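Local coordinates for glycoside hydrolase family protein (Novosphingobium sp. PP1Y, PDB 6Q2F) that probably hydrolyses terminal alpha-L-rhamnose units from glycosides and holds a sodium ion, at residues K73-E76 with W77-R80; I413-T416 with D417-K420; L806-L809 with A810-V814; L1011-L1014 with D1015-A1018. All coordinates share one frame; numbering follows the deposited sequence.

Contact 1: K73-E76 with W77-R80; sequences KDLE and WMKR
Arg80 folds back over the preceding turn of its helix, and its side chain can be followed atom by atom along Glu76 and Trp77. CB and CG rise beside the carbonyl oxygen of Glu76, with Arg80 CG 3.6 Å from Glu76 O; that oxygen already accepts the helical bond from Arg80 N at 3.1 Å. The chain then bends at chi3 (-65°), which turns the guanidinium back along the helix. One face of this group lies over Trp77 CA, 3.5 Å from the plane and offset toward the rim. Arg80 NH1 passes near Glu76 O at an angle too poor for bonding. It uses a water instead, which accepts from Arg80 NH1 at 3.3 Å and donates to Glu76 OE2 at 2.8 Å, so the opposite charges meet through solvent. Arg80 NH2 lies in the plane of the indole of Trp77, at its edge. A second water, at the guanidinium edge, accepts from Arg80 NH2 at 3.1 Å and donates to Lys73 O at 2.7 Å; NH2 also reaches Glu709 in a salt bridge. On another side of the helix, Leu75 CD1 approaches SE of selenomethionine Met78 at 4.3 Å. These two side chains pack on Trp59 of strand 56-62 and Leu86 of strand 85-91, the parallel strands that helix 68-81 links as a beta-alpha-beta crossover, with Leu75 also touching helix 108-124.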
loop_
_atom_site.group_PDB
_atom_site.type_symbol
_atom_site.label_atom_id
_atom_site.label_comp_id
_atom_site.label_asym_id
_atom_site.label_seq_id
_atom_site.Cartn_x
_atom_site.Cartn_y
_atom_site.Cartn_z
ATOM N N LYS A 73 17.371 -26.667 -2.430
ATOM C CA LYS A 73 16.130 -27.362 -2.105
ATOM C C LYS A 73 14.940 -26.404 -2.097
ATOM O O LYS A 73 13.836 -26.781 -2.504
ATOM C CB LYS A 73 16.260 -28.081 -0.767
ATOM C CG LYS A 73 17.274 -29.222 -0.782
ATOM C CD LYS A 73 17.726 -29.576 0.636
ATOM C CE LYS A 73 18.575 -30.839 0.649
ATOM N NZ LYS A 73 19.018 -31.168 2.051
ATOM N N ASP A 74 15.140 -25.168 -1.622
ATOM C CA ASP A 74 14.097 -24.148 -1.764
ATOM C C ASP A 74 13.702 -23.967 -3.220
ATOM O O ASP A 74 12.511 -23.995 -3.564
ATOM C CB ASP A 74 14.568 -22.807 -1.214
ATOM C CG ASP A 74 14.578 -22.751 0.296
ATOM O OD1 ASP A 74 14.172 -23.736 0.947
ATOM O OD2 ASP A 74 14.981 -21.693 0.825
ATOM N N LEU A 75 14.687 -23.736 -4.093
ATOM C CA LEU A 75 14.339 -23.376 -5.462
ATOM C C LEU A 75 13.845 -24.589 -6.241
ATOM O O LEU A 75 13.004 -24.447 -7.134
ATOM C CB LEU A 75 15.526 -22.708 -6.151
ATOM C CG LEU A 75 15.612 -21.183 -5.975
ATOM C CD1 LEU A 75 15.714 -20.781 -4.507
ATOM C CD2 LEU A 75 16.773 -20.606 -6.777
ATOM N N GLU A 76 14.319 -25.786 -5.893
ATOM C CA GLU A 76 13.761 -26.983 -6.509
ATOM C C GLU A 76 12.324 -27.215 -6.051
ATOM O O GLU A 76 11.494 -27.687 -6.836
ATOM C CB GLU A 76 14.628 -28.211 -6.198
ATOM C CG GLU A 76 15.989 -28.220 -6.917
ATOM C CD GLU A 76 16.898 -29.316 -6.402
ATOM O OE1 GLU A 76 17.804 -29.727 -7.154
ATOM O OE2 GLU A 76 16.699 -29.762 -5.260
ATOM N N TRP A 77 12.010 -26.907 -4.784
ATOM C CA TRP A 77 10.622 -26.990 -4.332
ATOM C C TRP A 77 9.726 -26.043 -5.130
ATOM O O TRP A 77 8.635 -26.419 -5.566
ATOM C CB TRP A 77 10.514 -26.689 -2.838
ATOM C CG TRP A 77 9.075 -26.546 -2.413
ATOM C CD1 TRP A 77 8.154 -27.545 -2.295
ATOM C CD2 TRP A 77 8.379 -25.328 -2.097
ATOM N NE1 TRP A 77 6.930 -27.029 -1.917
ATOM C CE2 TRP A 77 7.046 -25.672 -1.785
ATOM C CE3 TRP A 77 8.752 -23.994 -2.046
ATOM C CZ2 TRP A 77 6.091 -24.718 -1.420
ATOM C CZ3 TRP A 77 7.801 -23.044 -1.685
ATOM C CH2 TRP A 77 6.490 -23.408 -1.376
HETATM N N MSE A 78 10.193 -24.821 -5.358
HETATM C CA MSE A 78 9.435 -23.796 -6.072
HETATM C C MSE A 78 9.125 -24.235 -7.484
HETATM O O MSE A 78 8.037 -23.972 -7.995
HETATM C CB MSE A 78 10.201 -22.477 -6.103
HETATM C CG MSE A 78 10.284 -21.760 -4.770
HETATM SE SE MSE A 78 11.451 -20.148 -4.876
HETATM C CE MSE A 78 11.591 -19.746 -2.976
ATOM N N LYS A 79 10.092 -24.888 -8.132
ATOM C CA LYS A 79 9.814 -25.462 -9.446
ATOM C C LYS A 79 8.743 -26.539 -9.362
ATOM O O LYS A 79 7.789 -26.516 -10.146
ATOM C CB LYS A 79 11.084 -26.018 -10.086
ATOM C CG LYS A 79 12.037 -24.938 -10.527
ATOM C CD LYS A 79 11.328 -23.942 -11.448
ATOM C CE LYS A 79 10.973 -24.564 -12.778
ATOM N NZ LYS A 79 10.590 -23.483 -13.723
ATOM N N ARG A 80 8.874 -27.484 -8.415
ATOM C CA ARG A 80 7.883 -28.564 -8.304
ATOM C C ARG A 80 6.476 -28.002 -8.184
ATOM O O ARG A 80 5.523 -28.528 -8.769
ATOM C CB ARG A 80 8.163 -29.464 -7.092
ATOM C CG ARG A 80 9.273 -30.478 -7.256
ATOM C CD ARG A 80 9.155 -31.626 -6.214
ATOM N NE ARG A 80 9.331 -31.206 -4.823
ATOM C CZ ARG A 80 10.484 -30.770 -4.318
ATOM N NH1 ARG A 80 11.557 -30.670 -5.102
ATOM N NH2 ARG A 80 10.564 -30.437 -3.031
HETATM O O HOH W 1 13.335 -29.435 -2.111
HETATM O O HOH W 2 14.582 -31.013 -3.959
#

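Contact 2: I413-T416 with D417-K420; sequences IDLT and DKLK
Lys418 turns its side chain back alongside Leu415, one turn earlier in the chain. Lys418 CG, anti to its own carbonyl carbon, lies 4.3 Å from Leu415 CD2 and 3.6 Å from Leu415 O; beyond it the chain bends at chi2, chi3 and chi4. The same carbonyl accepts from Lys418 N at 2.9 Å, the donor standing 52° out of the carbonyl plane, as is common where the bond spans three residues, in a 3-10 turn. A weaker bond of 3.3 Å from Leu419 N to Thr416 O follows, and the two give a brief 3-10 segment.

The polar side chains at its start, Asp414 and Thr416, are oriented differently. Asp414 OD1 accepts from Thr416 N at 2.9 Å, on the anti side of the carboxylate and 29° out of its plane, which makes an Asx turn. Thr416 OG1 sits beside its own backbone N (chi1 -58°) and so faces the same OD1, although the measured separation there is improbably short. Asp414 OD2 forms a salt bridge with Arg529, and Thr416 OG1 pairs with the backbone N of Val211. The turn follows strand 413-414, an outermost strand of its sheet, with Leu415 and Leu419 both packed on Val211 of strand 206-217 and Leu419 also touching Arg442 of strand 436-447.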
loop_
_atom_site.group_PDB
_atom_site.type_symbol
_atom_site.label_atom_id
_atom_site.label_comp_id
_atom_site.label_asym_id
_atom_site.label_seq_id
_atom_site.Cartn_x
_atom_site.Cartn_y
_atom_site.Cartn_z
ATOM N N ILE A 413 14.025 40.336 1.124
ATOM C CA ILE A 413 15.311 40.566 0.479
ATOM C C ILE A 413 16.180 39.331 0.651
ATOM O O ILE A 413 16.253 38.753 1.740
ATOM C CB ILE A 413 16.021 41.808 1.057
ATOM C CG1 ILE A 413 15.201 43.071 0.798
ATOM C CG2 ILE A 413 17.396 41.967 0.448
ATOM C CD1 ILE A 413 15.757 44.292 1.511
ATOM N N ASP A 414 16.853 38.942 -0.425
ATOM C CA ASP A 414 17.768 37.807 -0.412
ATOM C C ASP A 414 19.161 38.313 -0.081
ATOM O O ASP A 414 19.847 38.870 -0.936
ATOM C CB ASP A 414 17.751 37.097 -1.758
ATOM C CG ASP A 414 18.520 35.796 -1.732
ATOM O OD1 ASP A 414 19.270 35.561 -0.755
ATOM O OD2 ASP A 414 18.375 35.005 -2.686
ATOM N N LEU A 415 19.600 38.079 1.153
ATOM C CA LEU A 415 20.930 38.460 1.608
ATOM C C LEU A 415 21.940 37.317 1.533
ATOM O O LEU A 415 22.980 37.390 2.193
ATOM C CB LEU A 415 20.865 38.972 3.046
ATOM C CG LEU A 415 19.977 40.176 3.326
ATOM C CD1 LEU A 415 20.003 40.522 4.809
ATOM C CD2 LEU A 415 20.456 41.351 2.492
ATOM N N THR A 416 21.662 36.268 0.753
ATOM C CA THR A 416 22.549 35.104 0.732
ATOM C C THR A 416 23.981 35.504 0.387
ATOM O O THR A 416 24.934 35.063 1.041
ATOM C CB THR A 416 22.018 34.065 -0.249
ATOM O OG1 THR A 416 20.684 33.699 0.129
ATOM C CG2 THR A 416 22.885 32.813 -0.219
ATOM N N ASP A 417 24.141 36.345 -0.638
ATOM C CA ASP A 417 25.395 37.004 -0.998
ATOM C C ASP A 417 26.239 37.429 0.200
ATOM O O ASP A 417 27.451 37.195 0.238
ATOM C CB ASP A 417 25.103 38.266 -1.822
ATOM C CG ASP A 417 24.978 37.993 -3.302
ATOM O OD1 ASP A 417 25.097 36.813 -3.710
ATOM O OD2 ASP A 417 24.753 38.969 -4.057
ATOM N N LYS A 418 25.604 38.083 1.165
ATOM C CA LYS A 418 26.321 38.862 2.161
ATOM C C LYS A 418 26.794 38.050 3.360
ATOM O O LYS A 418 27.540 38.583 4.185
ATOM C CB LYS A 418 25.427 40.010 2.634
ATOM C CG LYS A 418 24.537 40.572 1.526
ATOM C CD LYS A 418 25.348 41.318 0.476
ATOM C CE LYS A 418 25.322 42.823 0.709
ATOM N NZ LYS A 418 24.042 43.417 0.236
ATOM N N LEU A 419 26.377 36.795 3.498
ATOM C CA LEU A 419 26.858 35.991 4.611
ATOM C C LEU A 419 28.254 35.466 4.299
ATOM O O LEU A 419 28.476 34.847 3.252
ATOM C CB LEU A 419 25.898 34.836 4.909
ATOM C CG LEU A 419 26.088 34.198 6.294
ATOM C CD1 LEU A 419 24.778 33.676 6.842
ATOM C CD2 LEU A 419 27.090 33.061 6.258
ATOM N N LYS A 420 29.196 35.723 5.203
ATOM C CA LYS A 420 30.560 35.231 5.080
ATOM C C LYS A 420 30.727 33.956 5.898
ATOM O O LYS A 420 30.037 33.748 6.901
ATOM C CB LYS A 420 31.563 36.283 5.559
ATOM C CG LYS A 420 31.309 37.674 5.019
ATOM C CD LYS A 420 31.574 37.746 3.527
ATOM C CE LYS A 420 30.827 38.908 2.897
ATOM N NZ LYS A 420 31.442 39.334 1.609
#

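Contact 3: L806-L809 with A810-V814; sequences LRKL and AALVV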
loop_
_atom_site.group_PDB
_atom_site.type_symbol
_atom_site.label_atom_id
_atom_site.label_comp_id
_atom_site.label_asym_id
_atom_site.label_seq_id
_atom_site.Cartn_x
_atom_site.Cartn_y
_atom_site.Cartn_z
ATOM N N LEU A 806 -7.502 22.239 -14.810
ATOM C CA LEU A 806 -8.764 22.695 -15.389
ATOM C C LEU A 806 -8.612 22.962 -16.880
ATOM O O LEU A 806 -9.512 22.649 -17.676
ATOM C CB LEU A 806 -9.240 23.941 -14.653
ATOM C CG LEU A 806 -10.574 24.530 -15.096
ATOM C CD1 LEU A 806 -11.688 23.513 -14.898
ATOM C CD2 LEU A 806 -10.850 25.773 -14.272
ATOM N N ARG A 807 -7.464 23.523 -17.274
ATOM C CA ARG A 807 -7.169 23.750 -18.683
ATOM C C ARG A 807 -7.251 22.455 -19.474
ATOM O O ARG A 807 -7.881 22.393 -20.536
ATOM C CB ARG A 807 -5.780 24.352 -18.835
ATOM C CG ARG A 807 -5.723 25.862 -18.659
ATOM C CD ARG A 807 -4.260 26.300 -18.485
ATOM N NE ARG A 807 -4.110 27.741 -18.628
ATOM C CZ ARG A 807 -2.973 28.390 -18.429
ATOM N NH1 ARG A 807 -1.889 27.715 -18.067
ATOM N NH2 ARG A 807 -2.924 29.706 -18.595
ATOM N N LYS A 808 -6.582 21.413 -18.982
ATOM C CA LYS A 808 -6.579 20.150 -19.702
ATOM C C LYS A 808 -7.971 19.546 -19.738
ATOM O O LYS A 808 -8.404 19.010 -20.764
ATOM C CB LYS A 808 -5.593 19.173 -19.065
ATOM C CG LYS A 808 -5.309 18.001 -19.976
ATOM C CD LYS A 808 -4.459 18.426 -21.182
ATOM C CE LYS A 808 -4.494 17.363 -22.277
ATOM N NZ LYS A 808 -3.564 17.648 -23.414
ATOM N N LEU A 809 -8.694 19.641 -18.629
ATOM C CA LEU A 809 -10.040 19.090 -18.574
ATOM C C LEU A 809 -10.957 19.816 -19.549
ATOM O O LEU A 809 -11.689 19.182 -20.318
ATOM C CB LEU A 809 -10.555 19.191 -17.146
ATOM C CG LEU A 809 -11.837 18.472 -16.812
ATOM C CD1 LEU A 809 -11.561 16.958 -16.657
ATOM C CD2 LEU A 809 -12.381 19.092 -15.543
ATOM N N ALA A 810 -10.904 21.151 -19.548
ATOM C CA ALA A 810 -11.681 21.927 -20.509
ATOM C C ALA A 810 -11.302 21.574 -21.937
ATOM O O ALA A 810 -12.172 21.477 -22.808
ATOM C CB ALA A 810 -11.484 23.426 -20.268
ATOM N N ALA A 811 -10.007 21.387 -22.205
ATOM C CA ALA A 811 -9.597 21.102 -23.575
ATOM C C ALA A 811 -10.112 19.735 -24.023
ATOM O O ALA A 811 -10.530 19.565 -25.176
ATOM C CB ALA A 811 -8.074 21.176 -23.696
ATOM N N LEU A 812 -10.108 18.750 -23.122
ATOM C CA LEU A 812 -10.635 17.440 -23.489
ATOM C C LEU A 812 -12.140 17.506 -23.720
ATOM O O LEU A 812 -12.643 16.948 -24.700
ATOM C CB LEU A 812 -10.297 16.414 -22.410
ATOM C CG LEU A 812 -8.812 16.089 -22.230
ATOM C CD1 LEU A 812 -8.600 15.291 -20.953
ATOM C CD2 LEU A 812 -8.291 15.313 -23.432
ATOM N N VAL A 813 -12.867 18.179 -22.822
ATOM C CA VAL A 813 -14.297 18.424 -23.017
ATOM C C VAL A 813 -14.545 19.070 -24.376
ATOM O O VAL A 813 -15.283 18.534 -25.211
ATOM C CB VAL A 813 -14.864 19.287 -21.872
ATOM C CG1 VAL A 813 -16.299 19.676 -22.165
ATOM C CG2 VAL A 813 -14.798 18.540 -20.547
ATOM N N VAL A 814 -13.911 20.226 -24.626
ATOM C CA VAL A 814 -14.128 20.930 -25.895
ATOM C C VAL A 814 -13.742 20.042 -27.080
ATOM O O VAL A 814 -14.340 20.123 -28.160
ATOM C CB VAL A 814 -13.374 22.273 -25.894
ATOM C CG1 VAL A 814 -13.368 22.918 -27.285
ATOM C CG2 VAL A 814 -14.055 23.237 -24.902
#
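The flat groups that meet between Leu806-Leu809 and Ala810-Val814 are main-chain peptides, each approached at its carbonyl oxygen by a donor four residues on. Val813 N comes almost straight on to the carbonyl of Leu809, at 2.9 Å with an N-H...O angle of 176°, whereas Leu812 N reaches Lys808 O at 2.9 Å tilted 22° from the carbonyl plane. Ala810 N bonds Leu806 O at 2.8 Å, and Ala811 N bonds Arg807 O, so four successive carbonyls are satisfied in regular alpha-helical fashion.

Side-chain carbons crowd the same oxygens. Leu812 CG stands 3.3 Å from Lys808 O because chi1 (-66°) sets it beside its own backbone N, on the side facing the previous turn. Val813 CG2 takes the equivalent position over Leu809 O at 3.2 Å. Between side chains the approach is looser, Leu812 CD1 lying 4.4 Å from CG of Lys808. The guanidinium of Arg807 forms a salt bridge with Glu840 of helix 838-848. Helix 803-814 crosses over between parallel strands 788-794 and 818-820: Leu809 and Val813 rest on Val819, Leu806 and Ala810 pack on Leu844 of helix 838-848, and Leu812 meets Leu770 of helix 767-773.

Contact 4: L1011-L1014 with D1015-A1018; sequences LEPL and DKSA
Pro1013 and Leu1014 open two overlapping 3-10 turns, as two successive backbone bonds establish: Lys1016 N to Pro1013 O at 3.0 Å and Ser1017 N to Leu1014 O at 2.9 Å. In both, the donor stands more than 50° out of the carbonyl plane, the sharp approach expected of a 3-10 coil and not of an alpha-helix. The backbone torsions agree, passing from the extended Pro1013 (psi 122°) into helical values at Leu1014 and Asp1015, then extended again at Ser1017.

Asp1015 carries the side-chain part of the contact. Its CG lies between the backbone N and the carbonyl carbon (chi1 56°), a hindered rotamer that swings the carboxylate back over the preceding residues, so that OD1 comes within 3.5 Å of Pro1013 CB. OD1 accepts from the backbone N of Ser1130, a bond that may favour this rotamer. The other oxygen, OD2, forms a salt bridge with Lys1016 NZ whose hydrogen bond, at 3.3 Å, is weak; the lysine chain bends at chi2 to return toward its neighbour. Lys1016 CB in turn lies 3.6 Å from Pro1013 O. Ser1017 CB presses closely on Leu1014 O at 3.1 Å, while its OG bonds forward to Asp1019 N.

The turn lies between strand 1005-1008 and helix 1020-1023, beside two antiparallel sheets in a region consistent with a galactose-binding-like domain. Leu1014 packs on Phe996 and Tyr1031 of one sheet and on Val1022 of the helix, whereas Pro1013 meets Ile1133 of strand 1131-1140 in the other.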
loop_
_atom_site.group_PDB
_atom_site.type_symbol
_atom_site.label_atom_id
_atom_site.label_comp_id
_atom_site.label_asym_id
_atom_site.label_seq_id
_atom_site.Cartn_x
_atom_site.Cartn_y
_atom_site.Cartn_z
ATOM N N LEU A 1011 -14.952 -43.384 8.682
ATOM C CA LEU A 1011 -14.291 -42.097 8.532
ATOM C C LEU A 1011 -14.603 -41.255 9.757
ATOM O O LEU A 1011 -15.764 -41.150 10.164
ATOM C CB LEU A 1011 -14.775 -41.391 7.263
ATOM C CG LEU A 1011 -14.135 -41.690 5.909
ATOM C CD1 LEU A 1011 -14.803 -40.933 4.769
ATOM C CD2 LEU A 1011 -12.628 -41.418 5.942
ATOM N N GLU A 1012 -13.566 -40.695 10.368
ATOM C CA GLU A 1012 -13.705 -39.856 11.551
ATOM C C GLU A 1012 -12.698 -38.716 11.482
ATOM O O GLU A 1012 -11.609 -38.880 10.917
ATOM C CB GLU A 1012 -13.473 -40.651 12.847
ATOM C CG GLU A 1012 -14.467 -41.786 13.107
ATOM C CD GLU A 1012 -15.821 -41.282 13.595
ATOM O OE1 GLU A 1012 -16.828 -42.008 13.432
ATOM O OE2 GLU A 1012 -15.873 -40.156 14.147
ATOM N N PRO A 1013 -13.029 -37.551 12.042
ATOM C CA PRO A 1013 -12.029 -36.476 12.124
ATOM C C PRO A 1013 -10.860 -36.952 12.968
ATOM O O PRO A 1013 -11.034 -37.351 14.120
ATOM C CB PRO A 1013 -12.789 -35.316 12.790
ATOM C CG PRO A 1013 -14.240 -35.689 12.728
ATOM C CD PRO A 1013 -14.289 -37.192 12.711
ATOM N N LEU A 1014 -9.660 -36.937 12.371
ATOM C CA LEU A 1014 -8.477 -37.441 13.066
ATOM C C LEU A 1014 -8.220 -36.683 14.359
ATOM O O LEU A 1014 -7.750 -37.271 15.336
ATOM C CB LEU A 1014 -7.247 -37.361 12.159
ATOM C CG LEU A 1014 -7.380 -38.134 10.841
ATOM C CD1 LEU A 1014 -6.096 -38.093 10.028
ATOM C CD2 LEU A 1014 -7.801 -39.568 11.114
ATOM N N ASP A 1015 -8.539 -35.391 14.400
ATOM C CA ASP A 1015 -8.321 -34.606 15.610
ATOM C C ASP A 1015 -9.195 -35.044 16.778
ATOM O O ASP A 1015 -8.970 -34.584 17.900
ATOM C CB ASP A 1015 -8.561 -33.133 15.315
ATOM C CG ASP A 1015 -9.936 -32.882 14.751
ATOM O OD1 ASP A 1015 -10.156 -33.228 13.574
ATOM O OD2 ASP A 1015 -10.790 -32.333 15.482
ATOM N N LYS A 1016 -10.191 -35.898 16.554
ATOM C CA LYS A 1016 -10.971 -36.465 17.643
ATOM C C LYS A 1016 -10.484 -37.857 18.035
ATOM O O LYS A 1016 -11.139 -38.535 18.831
ATOM C CB LYS A 1016 -12.455 -36.506 17.272
ATOM C CG LYS A 1016 -13.076 -35.129 17.019
ATOM C CD LYS A 1016 -13.082 -34.282 18.293
ATOM C CE LYS A 1016 -13.856 -32.969 18.122
ATOM N NZ LYS A 1016 -12.956 -31.796 17.939
ATOM N N SER A 1017 -9.337 -38.287 17.523
ATOM C CA SER A 1017 -8.881 -39.645 17.780
ATOM C C SER A 1017 -8.453 -39.827 19.233
ATOM O O SER A 1017 -7.949 -38.903 19.883
ATOM C CB SER A 1017 -7.714 -39.996 16.859
ATOM O OG SER A 1017 -7.125 -41.241 17.221
ATOM N N ALA A 1018 -8.659 -41.053 19.731
ATOM C CA ALA A 1018 -8.138 -41.446 21.032
ATOM C C ALA A 1018 -6.613 -41.501 21.028
ATOM O O ALA A 1018 -5.980 -41.254 22.062
ATOM C CB ALA A 1018 -8.725 -42.808 21.445
#

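In the fold
The four contacts follow one another along the chain without touching. Contact 1 belongs to the first beta-alpha-beta unit of the closed (beta/alpha) barrel that also supplies the sodium ligands Asp503, Ser504, Glu583, Glu586 and Glu644; none of the four contacts contributes a ligand. Contact 3 lies in the helix of another beta-alpha-beta unit, in a separate mixed sheet, with its centre about 54 Å from that of contact 1 and on the opposite side of the chain's centre. Contacts 2 and 4 are 3-10 turns beside antiparallel sheets, their centres about 84 Å apart. Contact 4 comes nearest to contact 1, with about 21 Å between nearest atoms.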